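PDB 1H75: glutaredoxin-like protein NrdH from Escherichia coli, which probably carries electrons to the NrdEF ribonucleotide reductase system, cycling a redox-active disulfide between its oxidised and reduced forms. Local coordinates for residues A[2-7]-A[27-32]. Residues are numbered along the deposited sequence; the frame is centred on the assembly and turned at random.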
ATOM      1  N   ARG A   2      -3.698  -9.160  -6.774  1.00 32.89           N
ATOM      2  CA  ARG A   2      -4.321  -8.013  -6.132  1.00 29.21           C
ATOM      3  C   ARG A   2      -3.303  -7.177  -5.349  1.00 25.97           C
ATOM      4  O   ARG A   2      -2.496  -7.723  -4.604  1.00 26.48           O
ATOM      5  CB  ARG A   2      -5.407  -8.500  -5.173  1.00 31.76           C
ATOM      6  CG  ARG A   2      -6.118  -7.398  -4.413  1.00 35.81           C
ATOM      7  CD  ARG A   2      -6.759  -7.939  -3.133  1.00 39.55           C
ATOM      8  NE  ARG A   2      -7.710  -9.017  -3.385  1.00 43.33           N
ATOM      9  CZ  ARG A   2      -8.831  -8.877  -4.084  1.00 45.83           C
ATOM     10  NH1 ARG A   2      -9.142  -7.695  -4.611  1.00 47.34           N
ATOM     11  NH2 ARG A   2      -9.651  -9.909  -4.245  1.00 46.44           N
ATOM     12  N   ILE A   3      -3.346  -5.861  -5.542  1.00 21.43           N
ATOM     13  CA  ILE A   3      -2.468  -4.928  -4.826  1.00 18.23           C
ATOM     14  C   ILE A   3      -3.402  -4.045  -4.001  1.00 17.70           C
ATOM     15  O   ILE A   3      -4.313  -3.417  -4.550  1.00 18.18           O
ATOM     16  CB  ILE A   3      -1.684  -4.009  -5.790  1.00 16.05           C
ATOM     17  CG1 ILE A   3      -0.803  -4.857  -6.706  1.00 17.11           C
ATOM     18  CG2 ILE A   3      -0.839  -3.007  -5.001  1.00 16.00           C
ATOM     19  CD1 ILE A   3      -0.152  -4.057  -7.822  1.00 17.73           C
ATOM     20  N   THR A   4      -3.226  -4.041  -2.687  1.00 16.40           N
ATOM     21  CA  THR A   4      -4.058  -3.201  -1.836  1.00 15.63           C
ATOM     22  C   THR A   4      -3.164  -2.194  -1.131  1.00 15.59           C
ATOM     23  O   THR A   4      -2.114  -2.566  -0.597  1.00 16.25           O
ATOM     24  CB  THR A   4      -4.780  -4.028  -0.761  1.00 16.45           C
ATOM     25  OG1 THR A   4      -5.575  -5.036  -1.390  1.00 17.57           O
ATOM     26  CG2 THR A   4      -5.657  -3.137   0.100  1.00 18.32           C
ATOM     27  N   ILE A   5      -3.567  -0.927  -1.148  1.00 14.89           N
ATOM     28  CA  ILE A   5      -2.789   0.104  -0.465  1.00 15.09           C
ATOM     29  C   ILE A   5      -3.639   0.580   0.704  1.00 16.13           C
ATOM     30  O   ILE A   5      -4.742   1.088   0.483  1.00 16.87           O
ATOM     31  CB  ILE A   5      -2.501   1.350  -1.364  1.00 15.22           C
ATOM     32  CG1 ILE A   5      -1.771   0.934  -2.648  1.00 16.59           C
ATOM     33  CG2 ILE A   5      -1.685   2.376  -0.577  1.00 16.42           C
ATOM     34  CD1 ILE A   5      -1.478   2.101  -3.625  1.00 18.37           C
ATOM     35  N   TYR A   6      -3.145   0.390   1.929  1.00 14.33           N
ATOM     36  CA  TYR A   6      -3.862   0.860   3.128  1.00 15.00           C
ATOM     37  C   TYR A   6      -3.362   2.279   3.310  1.00 15.97           C
ATOM     38  O   TYR A   6      -2.156   2.522   3.479  1.00 16.23           O
ATOM     39  CB  TYR A   6      -3.550  -0.031   4.332  1.00 13.25           C
ATOM     40  CG  TYR A   6      -4.166  -1.412   4.138  1.00 14.27           C
ATOM     41  CD1 TYR A   6      -3.445  -2.450   3.538  1.00 17.40           C
ATOM     42  CD2 TYR A   6      -5.504  -1.650   4.488  1.00 15.95           C
ATOM     43  CE1 TYR A   6      -4.045  -3.695   3.288  1.00 16.53           C
ATOM     44  CE2 TYR A   6      -6.105  -2.878   4.243  1.00 17.96           C
ATOM     45  CZ  TYR A   6      -5.372  -3.894   3.644  1.00 19.37           C
ATOM     46  OH  TYR A   6      -5.994  -5.093   3.395  1.00 21.35           O
ATOM     47  N   THR A   7      -4.303   3.221   3.341  1.00 15.31           N
ATOM     48  CA  THR A   7      -3.929   4.618   3.339  1.00 17.70           C
ATOM     49  C   THR A   7      -4.634   5.554   4.327  1.00 19.97           C
ATOM     50  O   THR A   7      -5.520   5.141   5.068  1.00 19.01           O
ATOM     51  CB  THR A   7      -4.162   5.125   1.891  1.00 19.07           C
ATOM     52  OG1 THR A   7      -3.580   6.415   1.711  1.00 20.97           O
ATOM     53  CG2 THR A   7      -5.677   5.175   1.591  1.00 19.55           C
ATOM     54  N   ASP A  27      -2.865  -1.826 -11.344  1.00 20.49           N
ATOM     55  CA  ASP A  27      -4.229  -1.712 -10.847  1.00 20.54           C
ATOM     56  C   ASP A  27      -4.134  -2.020  -9.368  1.00 19.98           C
ATOM     57  O   ASP A  27      -3.438  -2.946  -8.978  1.00 19.29           O
ATOM     58  CB  ASP A  27      -5.161  -2.718 -11.519  1.00 23.73           C
ATOM     59  CG  ASP A  27      -5.406  -2.384 -12.970  1.00 26.84           C
ATOM     60  OD1 ASP A  27      -5.765  -1.225 -13.265  1.00 29.88           O
ATOM     61  OD2 ASP A  27      -5.233  -3.280 -13.815  1.00 31.99           O
ATOM     62  N   PHE A  28      -4.822  -1.234  -8.546  1.00 17.94           N
ATOM     63  CA  PHE A  28      -4.796  -1.463  -7.105  1.00 19.49           C
ATOM     64  C   PHE A  28      -6.068  -0.953  -6.467  1.00 20.29           C
ATOM     65  O   PHE A  28      -6.817  -0.184  -7.073  1.00 20.47           O
ATOM     66  CB  PHE A  28      -3.594  -0.756  -6.467  1.00 18.29           C
ATOM     67  CG  PHE A  28      -3.530   0.708  -6.768  1.00 19.72           C
ATOM     68  CD1 PHE A  28      -4.189   1.627  -5.961  1.00 19.30           C
ATOM     69  CD2 PHE A  28      -2.859   1.166  -7.893  1.00 19.56           C
ATOM     70  CE1 PHE A  28      -4.181   2.983  -6.274  1.00 20.75           C
ATOM     71  CE2 PHE A  28      -2.845   2.522  -8.221  1.00 21.82           C
ATOM     72  CZ  PHE A  28      -3.505   3.432  -7.414  1.00 22.19           C
ATOM     73  N   GLU A  29      -6.312  -1.406  -5.244  1.00 21.74           N
ATOM     74  CA  GLU A  29      -7.464  -0.976  -4.478  1.00 22.63           C
ATOM     75  C   GLU A  29      -6.915  -0.211  -3.287  1.00 22.51           C
ATOM     76  O   GLU A  29      -5.785  -0.449  -2.843  1.00 21.58           O
ATOM     77  CB  GLU A  29      -8.300  -2.174  -4.002  1.00 25.22           C
ATOM     78  CG  GLU A  29      -7.541  -3.232  -3.211  1.00 31.33           C
ATOM     79  CD  GLU A  29      -8.456  -4.333  -2.679  1.00 34.55           C
ATOM     80  OE1 GLU A  29      -9.602  -4.445  -3.168  1.00 37.80           O
ATOM     81  OE2 GLU A  29      -8.024  -5.097  -1.785  1.00 35.61           O
ATOM     82  N   MET A  30      -7.691   0.743  -2.795  1.00 22.07           N
ATOM     83  CA  MET A  30      -7.249   1.509  -1.651  1.00 23.14           C
ATOM     84  C   MET A  30      -8.237   1.318  -0.529  1.00 23.08           C
ATOM     85  O   MET A  30      -9.437   1.171  -0.768  1.00 23.02           O
ATOM     86  CB  MET A  30      -7.148   2.986  -2.000  1.00 26.62           C
ATOM     87  CG  MET A  30      -6.130   3.280  -3.075  1.00 30.40           C
ATOM     88  SD  MET A  30      -6.055   5.033  -3.377  1.00 36.99           S
ATOM     89  CE  MET A  30      -4.525   5.443  -2.548  1.00 36.03           C
ATOM     90  N   ILE A  31      -7.720   1.285   0.692  1.00 20.09           N
ATOM     91  CA  ILE A  31      -8.563   1.143   1.868  1.00 19.51           C
ATOM     92  C   ILE A  31      -8.081   2.159   2.871  1.00 19.18           C
ATOM     93  O   ILE A  31      -6.948   2.078   3.353  1.00 18.77           O
ATOM     94  CB  ILE A  31      -8.459  -0.244   2.478  1.00 20.30           C
ATOM     95  CG1 ILE A  31      -9.052  -1.262   1.505  1.00 21.03           C
ATOM     96  CG2 ILE A  31      -9.152  -0.260   3.872  1.00 18.90           C
ATOM     97  CD1 ILE A  31      -9.000  -2.683   1.988  1.00 25.03           C
ATOM     98  N   ASN A  32      -8.943   3.120   3.189  1.00 18.29           N
ATOM     99  CA  ASN A  32      -8.622   4.168   4.146  1.00 17.44           C
ATOM    100  C   ASN A  32      -8.728   3.590   5.560  1.00 16.77           C
ATOM    101  O   ASN A  32      -9.823   3.239   5.993  1.00 17.47           O
ATOM    102  CB  ASN A  32      -9.629   5.313   3.994  1.00 19.46           C
ATOM    103  CG  ASN A  32      -9.263   6.516   4.825  1.00 21.49           C
ATOM    104  OD1 ASN A  32      -9.052   7.607   4.285  1.00 27.64           O
ATOM    105  ND2 ASN A  32      -9.179   6.337   6.143  1.00 19.67           N
TER
HETATM  106  O   HOH W   1      -4.661  -5.227  -8.096  1.00 30.09           O
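Thr4 and Glu29 are neighbours on adjacent parallel strands, their side chains on the same face of the sheet, and the Thr4 OG1 hydroxyl donates a very short hydrogen bond, 2.5 Å, to Glu29 OE2. Glu29 places CG between its backbone N and carbonyl carbon (chi1 55°), then runs extended, which carries the carboxylate across Thr4. Its other oxygen, OE1, forms a long salt bridge with Arg2 NH1 at 3.6 Å, the guanidinium and carboxylate planes tilted 24° apart. Further along this face Ile31 lies beside the Tyr6 ring, pointing the same way, its CD1 3.7 Å from Tyr6 CE2; helix 37-45 packs here through Ala39. On the opposite face Ile5 CD1 sits over the Phe28 ring, 4.0 Å from its centroid, in a CH-pi contact, while Met30 CG meets the ring's edge in plane. Helix 12-23 lines this side, with Met21 against Ile3 and Phe28.

Between the two faces, four backbone hydrogen bonds set the parallel register: Glu29 N to Ile3 O, Ile5 N to Glu29 O, Ile31 N to Ile5 O and Thr7 N to Ile31 O. At the Asp27 end a water accepts from Ile3 N (2.9 Å) and donates to Asp27 O (2.7 Å). Strands 3-7 and 29-32 with helix 12-23 make the beta-alpha-beta unit of the thioredoxin fold. The Thr7 side chain touches Cys14 of the redox-active disulfide. Hydroxyl donor and more distant guanidinium would both favour Glu29 as the anion.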